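Local coordinates for vanadium-dependent haloperoxidase (Zobellia galactanivorans, PDB 4CIT), which probably oxidises iodide with hydrogen peroxide, as a vanadate-dependent iodoperoxidase of a marine flavobacterium, at residues A72-V77 and N85-Q90; Y314-V319 and L447-D452; E50-D55 and S63-Y68. All coordinates share one frame; numbering follows the deposited sequence.

Contact 1: residues A72-V77 and N85-Q90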
loop_
_atom_site.group_PDB
_atom_site.type_symbol
_atom_site.label_atom_id
_atom_site.label_comp_id
_atom_site.label_asym_id
_atom_site.label_seq_id
_atom_site.Cartn_x
_atom_site.Cartn_y
_atom_site.Cartn_z
ATOM N N ALA A 72 -8.679 12.943 -1.565
ATOM C CA ALA A 72 -8.938 14.319 -2.002
ATOM C C ALA A 72 -9.388 14.475 -3.467
ATOM O O ALA A 72 -10.408 15.120 -3.772
ATOM C CB ALA A 72 -7.725 15.235 -1.703
ATOM N N ALA A 73 -8.647 13.833 -4.367
ATOM C CA ALA A 73 -9.038 13.833 -5.767
ATOM C C ALA A 73 -10.348 13.174 -6.033
ATOM O O ALA A 73 -11.210 13.706 -6.779
ATOM C CB ALA A 73 -7.972 13.139 -6.540
ATOM N N TYR A 74 -10.574 12.022 -5.401
ATOM C CA TYR A 74 -11.833 11.311 -5.549
ATOM C C TYR A 74 -12.986 12.132 -5.082
ATOM O O TYR A 74 -14.042 12.234 -5.751
ATOM C CB TYR A 74 -11.814 9.955 -4.762
ATOM C CG TYR A 74 -13.163 9.262 -4.877
ATOM C CD1 TYR A 74 -13.482 8.562 -6.015
ATOM C CD2 TYR A 74 -14.140 9.435 -3.866
ATOM C CE1 TYR A 74 -14.748 8.086 -6.227
ATOM C CE2 TYR A 74 -15.418 8.909 -4.040
ATOM C CZ TYR A 74 -15.658 8.133 -5.181
ATOM O OH TYR A 74 -16.909 7.582 -5.365
ATOM N N GLU A 75 -12.825 12.837 -3.953
ATOM C CA GLU A 75 -13.940 13.703 -3.538
ATOM C C GLU A 75 -14.349 14.776 -4.575
ATOM O O GLU A 75 -15.526 15.140 -4.718
ATOM C CB GLU A 75 -13.720 14.347 -2.172
ATOM C CG GLU A 75 -13.727 13.344 -1.029
ATOM C CD GLU A 75 -15.129 12.664 -0.901
ATOM O OE1 GLU A 75 -16.183 13.324 -0.588
ATOM O OE2 GLU A 75 -15.229 11.516 -1.300
ATOM N N ILE A 76 -13.399 15.335 -5.216
ATOM C CA ILE A 76 -13.650 16.308 -6.340
ATOM C C ILE A 76 -14.460 15.697 -7.456
ATOM O O ILE A 76 -15.516 16.242 -7.896
ATOM C CB ILE A 76 -12.381 16.994 -6.797
ATOM C CG1 ILE A 76 -11.865 17.944 -5.723
ATOM C CG2 ILE A 76 -12.683 17.772 -8.110
ATOM C CD1 ILE A 76 -10.421 18.406 -5.966
ATOM N N VAL A 77 -14.044 14.508 -7.866
ATOM C CA VAL A 77 -14.820 13.729 -8.801
ATOM C C VAL A 77 -16.216 13.416 -8.352
ATOM O O VAL A 77 -17.178 13.682 -9.104
ATOM C CB VAL A 77 -14.081 12.457 -9.203
ATOM C CG1 VAL A 77 -14.951 11.562 -10.056
ATOM C CG2 VAL A 77 -12.858 12.824 -9.938
ATOM N N ASN A 85 -20.364 8.317 -5.633
ATOM C CA ASN A 85 -20.796 8.898 -4.368
ATOM C C ASN A 85 -19.672 9.383 -3.523
ATOM O O ASN A 85 -18.596 8.774 -3.518
ATOM C CB ASN A 85 -21.574 7.921 -3.504
ATOM C CG ASN A 85 -22.880 7.488 -4.120
ATOM O OD1 ASN A 85 -23.481 8.140 -4.999
ATOM N ND2 ASN A 85 -23.328 6.371 -3.666
ATOM N N SER A 86 -19.901 10.430 -2.725
ATOM C CA SER A 86 -18.889 10.935 -1.839
ATOM C C SER A 86 -18.557 9.949 -0.720
ATOM O O SER A 86 -19.445 9.195 -0.287
ATOM C CB SER A 86 -19.403 12.225 -1.231
ATOM O OG SER A 86 -18.538 12.718 -0.235
ATOM N N LEU A 87 -17.296 9.940 -0.298
ATOM C CA LEU A 87 -16.815 9.138 0.826
ATOM C C LEU A 87 -17.089 9.847 2.141
ATOM O O LEU A 87 -16.816 9.324 3.239
ATOM C CB LEU A 87 -15.313 8.805 0.651
ATOM C CG LEU A 87 -15.108 7.724 -0.385
ATOM C CD1 LEU A 87 -13.640 7.633 -0.674
ATOM C CD2 LEU A 87 -15.711 6.385 0.065
ATOM N N ALA A 88 -17.542 11.101 2.071
ATOM C CA ALA A 88 -17.841 11.804 3.323
ATOM C C ALA A 88 -18.993 11.032 4.010
ATOM O O ALA A 88 -19.936 10.533 3.358
ATOM C CB ALA A 88 -18.314 13.259 3.062
ATOM N N GLY A 89 -18.884 10.826 5.299
ATOM C CA GLY A 89 -19.808 10.068 5.990
ATOM C C GLY A 89 -19.511 8.569 5.960
ATOM O O GLY A 89 -20.188 7.774 6.660
ATOM N N GLN A 90 -18.584 8.170 5.098
ATOM C CA GLN A 90 -18.224 6.745 4.930
ATOM C C GLN A 90 -16.831 6.421 5.526
ATOM O O GLN A 90 -16.630 5.309 6.064
ATOM C CB GLN A 90 -18.267 6.356 3.463
ATOM C CG GLN A 90 -19.569 6.659 2.715
ATOM C CD GLN A 90 -19.673 5.875 1.414
ATOM O OE1 GLN A 90 -19.712 6.396 0.250
ATOM N NE2 GLN A 90 -19.762 4.613 1.587
#
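Y74 and E75, neighbours on helix 59-80, reach the loop 85-90 in two different ways, one with the rim of a ring and the other with a carboxylate. The Y74 ring lies edge-on to the N85 carbonyl: N85 O sits near the ring plane, and Y74 OH donates to it at 2.8 Å. The phenol comes in at a C=O...donor angle of 138° and is tilted from the carbonyl plane. With CG placed anti to the backbone N (chi1 177°), the tyrosine runs out from the helix and delivers its hydroxyl to this carbonyl. L87 crosses the tyrosine at about a right angle; its CD1 approaches Y74 CD2 obliquely to 3.7 Å, an apolar contact beside the polar one.

E75 starts from a bond that does not aim at the loop, and the bend of its chain at chi2 curls the carboxylate over to it. There the two oxygens share the work. E75 OE2 accepts the backbone N of L87 at 2.8 Å, on its syn side and somewhat out of the carboxylate plane, in a nearly straight bond (N-H...O 167°). E75 OE1 accepts from S86 OG at a very short 2.5 Å. The same S86 OG takes the backbone N-H of A88 at 3.0 Å, forming an ST turn, so the hydroxyl both gives and receives.

The segment 85-90 has no helix or strand, and these bonds fasten it onto the helix just before it. A78, N81 and Y84, in the connection between the two segments, belong to a bound sodium site. Two donors converging on one largely buried carboxylate would be expected to stabilise its negative charge, while the S86 hydroxyl passes that anchoring on to the turn at A88.

Contact 2: residues Y314-V319 and L447-D452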
loop_
_atom_site.group_PDB
_atom_site.type_symbol
_atom_site.label_atom_id
_atom_site.label_comp_id
_atom_site.label_asym_id
_atom_site.label_seq_id
_atom_site.Cartn_x
_atom_site.Cartn_y
_atom_site.Cartn_z
ATOM N N TYR A 314 -8.097 3.511 -7.699
ATOM C CA TYR A 314 -6.954 3.807 -6.857
ATOM C C TYR A 314 -7.365 4.164 -5.428
ATOM O O TYR A 314 -6.680 3.846 -4.458
ATOM C CB TYR A 314 -6.088 4.946 -7.403
ATOM C CG TYR A 314 -5.485 4.752 -8.725
ATOM C CD1 TYR A 314 -5.523 3.561 -9.378
ATOM C CD2 TYR A 314 -4.787 5.774 -9.314
ATOM C CE1 TYR A 314 -4.891 3.407 -10.622
ATOM C CE2 TYR A 314 -4.123 5.634 -10.534
ATOM C CZ TYR A 314 -4.230 4.431 -11.203
ATOM O OH TYR A 314 -3.692 4.279 -12.476
ATOM N N THR A 315 -8.498 4.846 -5.275
ATOM C CA THR A 315 -8.969 5.217 -3.984
ATOM C C THR A 315 -9.455 4.088 -3.183
ATOM O O THR A 315 -9.052 3.921 -2.000
ATOM C CB THR A 315 -10.034 6.325 -4.129
ATOM O OG1 THR A 315 -9.429 7.417 -4.859
ATOM C CG2 THR A 315 -10.400 6.840 -2.758
ATOM N N LYS A 316 -10.256 3.217 -3.797
ATOM C CA LYS A 316 -10.740 2.064 -3.055
ATOM C C LYS A 316 -9.517 1.153 -2.645
ATOM O O LYS A 316 -9.486 0.679 -1.493
ATOM C CB LYS A 316 -11.804 1.325 -3.853
ATOM C CG LYS A 316 -12.649 0.407 -3.011
ATOM C CD LYS A 316 -13.712 -0.372 -3.792
ATOM C CE LYS A 316 -14.724 0.434 -4.520
ATOM N NZ LYS A 316 -15.944 -0.372 -4.919
ATOM N N ALA A 317 -8.575 0.986 -3.521
ATOM C CA ALA A 317 -7.363 0.144 -3.261
ATOM C C ALA A 317 -6.463 0.724 -2.179
ATOM O O ALA A 317 -6.043 0.008 -1.216
ATOM C CB ALA A 317 -6.582 -0.168 -4.507
ATOM N N SER A 318 -6.218 2.040 -2.265
ATOM C CA SER A 318 -5.310 2.667 -1.336
ATOM C C SER A 318 -5.937 2.750 0.058
ATOM O O SER A 318 -5.215 2.585 1.046
ATOM C CB SER A 318 -4.743 3.969 -1.851
ATOM O OG SER A 318 -5.765 4.929 -2.003
ATOM N N VAL A 319 -7.217 3.081 0.166
ATOM C CA VAL A 319 -7.879 3.044 1.455
ATOM C C VAL A 319 -7.873 1.654 2.115
ATOM O O VAL A 319 -7.493 1.482 3.272
ATOM C CB VAL A 319 -9.288 3.607 1.344
ATOM C CG1 VAL A 319 -10.055 3.351 2.591
ATOM C CG2 VAL A 319 -9.198 5.115 1.031
ATOM N N LEU A 447 -17.939 0.367 1.620
ATOM C CA LEU A 447 -17.857 1.591 0.821
ATOM C C LEU A 447 -18.781 1.566 -0.406
ATOM O O LEU A 447 -18.691 0.686 -1.259
ATOM C CB LEU A 447 -16.421 1.940 0.345
ATOM C CG LEU A 447 -15.419 2.107 1.502
ATOM C CD1 LEU A 447 -14.046 2.504 0.918
ATOM C CD2 LEU A 447 -15.905 3.115 2.537
ATOM N N HIS A 448 -19.694 2.496 -0.469
ATOM C CA HIS A 448 -20.577 2.621 -1.663
ATOM C C HIS A 448 -20.115 3.781 -2.434
ATOM O O HIS A 448 -20.458 4.937 -2.106
ATOM C CB HIS A 448 -21.992 2.769 -1.225
ATOM C CG HIS A 448 -22.993 2.733 -2.334
ATOM N ND1 HIS A 448 -24.265 3.262 -2.186
ATOM C CD2 HIS A 448 -22.919 2.259 -3.604
ATOM C CE1 HIS A 448 -24.923 3.146 -3.323
ATOM N NE2 HIS A 448 -24.140 2.522 -4.186
ATOM N N MET A 449 -19.348 3.533 -3.458
ATOM C CA MET A 449 -18.792 4.578 -4.297
ATOM C C MET A 449 -19.452 4.639 -5.661
ATOM O O MET A 449 -19.842 5.683 -6.106
ATOM C CB MET A 449 -17.250 4.438 -4.353
ATOM C CG MET A 449 -16.590 4.529 -2.962
ATOM S SD MET A 449 -14.763 3.985 -2.857
ATOM C CE MET A 449 -14.001 4.986 -4.035
ATOM N N LEU A 450 -19.451 3.537 -6.392
ATOM C CA LEU A 450 -20.010 3.477 -7.723
ATOM C C LEU A 450 -21.520 3.381 -7.646
ATOM O O LEU A 450 -22.083 2.476 -7.005
ATOM C CB LEU A 450 -19.453 2.318 -8.493
ATOM C CG LEU A 450 -20.037 2.173 -9.920
ATOM C CD1 LEU A 450 -19.671 3.306 -10.881
ATOM C CD2 LEU A 450 -19.594 0.862 -10.444
ATOM N N SER A 451 -22.185 4.304 -8.324
ATOM C CA SER A 451 -23.610 4.407 -8.257
ATOM C C SER A 451 -24.194 5.117 -9.539
ATOM O O SER A 451 -24.400 6.306 -9.540
ATOM C CB SER A 451 -23.945 5.135 -6.969
ATOM O OG SER A 451 -25.330 5.218 -6.807
ATOM N N ASP A 452 -24.330 4.381 -10.625
ATOM C CA ASP A 452 -24.696 4.889 -12.001
ATOM C C ASP A 452 -25.904 5.843 -11.993
ATOM O O ASP A 452 -26.899 5.603 -11.305
ATOM C CB ASP A 452 -25.016 3.750 -12.997
ATOM C CG ASP A 452 -25.124 4.259 -14.470
ATOM O OD1 ASP A 452 -26.190 4.730 -14.939
ATOM O OD2 ASP A 452 -24.088 4.240 -15.132
HETATM O O HOH W 1 -17.056 -1.006 -2.553
#
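T315 and K316 meet M449 without any ring or amide of either segment taking part, so there are no faces or edges to assign between them; a ring that does border the contact is Y74 of helix 59-80, whose side chain touches both T315 and M449. The thioether does the packing. K316 and M449 run antiparallel, with M449 SD 3.9 Å from K316 CE and 4.1 Å from K316 CB. A bend at chi3 (56°) turns the methyl to the helix, where M449 CE lies 4.2 Å from T315 CB. An alanine in place of M449 would lose the thioether and probably leave a gap between K316, T315 and Y74. V319 CG1 and L447 CD1 are a looser apolar pair at 4.4 Å.

The ammonium of K316 forms a salt bridge with E381 and gives a hydrogen bond to a water, K316 NZ to water 2.7 Å, which donates in turn to L447 O. This buried contact, whose touching residues all fall in the PAP2 superfamily region, pins the chain as it leaves helix 426-446 onto helix 307-335. V71 of helix 59-80 touches V319, and N85, in the loop after that helix, pairs by backbone with M449.

Contact 3: residues E50-D55 and S63-Y68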
loop_
_atom_site.group_PDB
_atom_site.type_symbol
_atom_site.label_atom_id
_atom_site.label_comp_id
_atom_site.label_asym_id
_atom_site.label_seq_id
_atom_site.Cartn_x
_atom_site.Cartn_y
_atom_site.Cartn_z
ATOM N N GLU A 50 8.749 7.533 -6.150
ATOM C CA GLU A 50 10.205 7.763 -6.252
ATOM C C GLU A 50 10.745 8.541 -5.055
ATOM O O GLU A 50 11.769 8.158 -4.466
ATOM C CB GLU A 50 10.524 8.532 -7.525
ATOM C CG GLU A 50 10.241 7.753 -8.775
ATOM C CD GLU A 50 10.004 8.670 -10.000
ATOM O OE1 GLU A 50 10.197 9.901 -9.910
ATOM O OE2 GLU A 50 9.588 8.165 -11.069
ATOM N N ILE A 51 9.996 9.539 -4.612
ATOM C CA ILE A 51 10.411 10.337 -3.484
ATOM C C ILE A 51 10.437 9.516 -2.188
ATOM O O ILE A 51 11.330 9.678 -1.345
ATOM C CB ILE A 51 9.529 11.578 -3.324
ATOM C CG1 ILE A 51 9.616 12.405 -4.635
ATOM C CG2 ILE A 51 9.884 12.339 -2.016
ATOM C CD1 ILE A 51 8.676 13.632 -4.608
ATOM N N MET A 52 9.439 8.648 -2.028
ATOM C CA MET A 52 9.372 7.721 -0.909
ATOM C C MET A 52 10.587 6.863 -0.714
ATOM O O MET A 52 11.031 6.680 0.431
ATOM C CB MET A 52 8.107 6.814 -1.027
ATOM C CG MET A 52 6.901 7.475 -0.371
ATOM S SD MET A 52 5.526 6.215 -0.303
ATOM C CE MET A 52 5.593 5.435 -1.834
ATOM N N ILE A 53 11.091 6.366 -1.814
ATOM C CA ILE A 53 12.340 5.609 -1.840
ATOM C C ILE A 53 13.467 6.491 -1.349
ATOM O O ILE A 53 14.169 6.181 -0.353
ATOM C CB ILE A 53 12.725 5.148 -3.212
ATOM C CG1 ILE A 53 11.656 4.216 -3.800
ATOM C CG2 ILE A 53 14.066 4.398 -3.142
ATOM C CD1 ILE A 53 11.936 3.893 -5.254
ATOM N N HIS A 54 13.594 7.646 -1.989
ATOM C CA HIS A 54 14.618 8.587 -1.568
ATOM C C HIS A 54 14.580 8.971 -0.068
ATOM O O HIS A 54 15.666 9.035 0.595
ATOM C CB HIS A 54 14.605 9.848 -2.483
ATOM C CG HIS A 54 15.605 10.849 -2.060
ATOM N ND1 HIS A 54 16.958 10.687 -2.294
ATOM C CD2 HIS A 54 15.485 11.965 -1.303
ATOM C CE1 HIS A 54 17.618 11.703 -1.772
ATOM N NE2 HIS A 54 16.751 12.494 -1.168
ATOM N N ASP A 55 13.392 9.215 0.511
ATOM C CA ASP A 55 13.217 9.740 1.852
ATOM C C ASP A 55 13.149 8.622 2.920
ATOM O O ASP A 55 13.037 8.907 4.135
ATOM C CB ASP A 55 11.906 10.574 1.931
ATOM C CG ASP A 55 11.998 11.924 1.207
ATOM O OD1 ASP A 55 13.101 12.343 0.805
ATOM O OD2 ASP A 55 10.950 12.631 1.062
ATOM N N SER A 63 1.674 3.609 2.964
ATOM C CA SER A 63 0.262 3.393 2.664
ATOM C C SER A 63 -0.591 4.613 2.979
ATOM O O SER A 63 -1.560 4.950 2.310
ATOM C CB SER A 63 -0.296 2.148 3.359
ATOM O OG SER A 63 -0.306 2.320 4.762
ATOM N N ARG A 64 -0.132 5.362 3.963
ATOM C CA ARG A 64 -0.825 6.570 4.393
ATOM C C ARG A 64 -0.594 7.690 3.312
ATOM O O ARG A 64 -1.466 8.471 2.956
ATOM C CB ARG A 64 -0.292 6.984 5.755
ATOM C CG ARG A 64 -0.840 8.285 6.309
ATOM C CD ARG A 64 -0.374 8.566 7.768
ATOM N NE ARG A 64 -0.947 9.804 8.257
ATOM C CZ ARG A 64 -0.487 11.017 8.135
ATOM N NH1 ARG A 64 0.658 11.273 7.494
ATOM N NH2 ARG A 64 -1.174 11.981 8.674
ATOM N N ILE A 65 0.620 7.754 2.794
ATOM C CA ILE A 65 1.029 8.698 1.702
ATOM C C ILE A 65 0.218 8.493 0.414
ATOM O O ILE A 65 -0.160 9.441 -0.227
ATOM C CB ILE A 65 2.534 8.565 1.452
ATOM C CG1 ILE A 65 3.282 9.059 2.719
ATOM C CG2 ILE A 65 2.933 9.454 0.274
ATOM C CD1 ILE A 65 4.769 8.787 2.696
ATOM N N PHE A 66 -0.098 7.242 0.046
ATOM C CA PHE A 66 -0.929 6.953 -1.114
ATOM C C PHE A 66 -2.399 7.280 -0.890
ATOM O O PHE A 66 -3.024 7.795 -1.788
ATOM C CB PHE A 66 -0.817 5.475 -1.516
ATOM C CG PHE A 66 0.475 5.148 -2.172
ATOM C CD1 PHE A 66 0.881 5.812 -3.290
ATOM C CD2 PHE A 66 1.234 4.100 -1.706
ATOM C CE1 PHE A 66 2.070 5.478 -3.901
ATOM C CE2 PHE A 66 2.447 3.781 -2.267
ATOM C CZ PHE A 66 2.871 4.481 -3.379
ATOM N N ALA A 67 -2.936 7.029 0.301
ATOM C CA ALA A 67 -4.363 7.127 0.502
ATOM C C ALA A 67 -4.985 8.504 0.531
ATOM O O ALA A 67 -5.962 8.747 -0.172
ATOM C CB ALA A 67 -4.778 6.412 1.771
ATOM N N TYR A 68 -4.422 9.407 1.328
ATOM C CA TYR A 68 -5.004 10.705 1.500
ATOM C C TYR A 68 -5.107 11.546 0.191
ATOM O O TYR A 68 -6.140 12.166 -0.062
ATOM C CB TYR A 68 -4.312 11.529 2.570
ATOM C CG TYR A 68 -4.741 11.102 3.955
ATOM C CD1 TYR A 68 -6.036 11.406 4.451
ATOM C CD2 TYR A 68 -3.867 10.464 4.769
ATOM C CE1 TYR A 68 -6.422 11.045 5.755
ATOM C CE2 TYR A 68 -4.241 10.045 6.059
ATOM C CZ TYR A 68 -5.499 10.357 6.560
ATOM O OH TYR A 68 -5.830 9.999 7.822
#
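M52 of helix 38-55 carries its whole side of this contact, meeting I65 and F66 on helix 59-80. The methionine was deposited in two conformers, and the account below holds for one of them.

Apolar packing comes first. M52 and I65 lie alongside, heading opposite ways, with M52 CG 4.0 Å from I65 CD1 and M52 SD at the same 4.0 Å from that methyl. The isoleucine sends CD1 alongside the thioether, while its other branch is slightly farther off, I65 CG2 lying 4.2 Å from M52 SD.

The second kind is Met-aromatic. M52 crosses the F66 side chain at a slant, and its sulfur stands 4.8 Å from the centroid of the F66 ring, 29° off the ring normal. Beyond the sulfur, the bend at chi3 (-42°) swings the methyl to the far end of the phenyl, where in this conformer M52 CE lies 3.3 Å from F66 CZ, an oblique approach. The F66 bond to CB points across rather than at M52; with CG anti to its carbonyl carbon (chi1 -74°), the ring extends until its outer carbons meet the methyl.

No hydrogen bond crosses between the segments; R64 finds its polar partner elsewhere, in a salt bridge with D170.

This is packing between two successive helices of a mainly helical chain. The closest CA pair of these segments, M52 CA and I65 CA, is 8.8 Å apart, bridged by the side chains. Earlier turns of helix 38-55 extend the same interface, with V48 against I65 and both I45 and T49 against F66. L123 of helix 108-123 touches I65 as well, and M130 of helix 128-144 packs on I51.

In the fold
Contacts 1 and 2 form one patch, their centres 9 Å apart: N85 N lies 2.7 Å from M449 O, a probable hydrogen bond, and Y74 OH is 3.3 Å from M449 CB. The bound sodium ion is near this patch, about 5 Å from the side chain of N85 and about 9 Å from that of M449. Contact 3 shares helix 59-80 with contact 1, but their centres are 21 Å apart; it meets contact 2 through S318 OG, 3.6 Å from A67 CA. None of the six segments supplies a residue of the vanadate pocket, although helix 307-335, used by contact 2, also carries K332, which lines it.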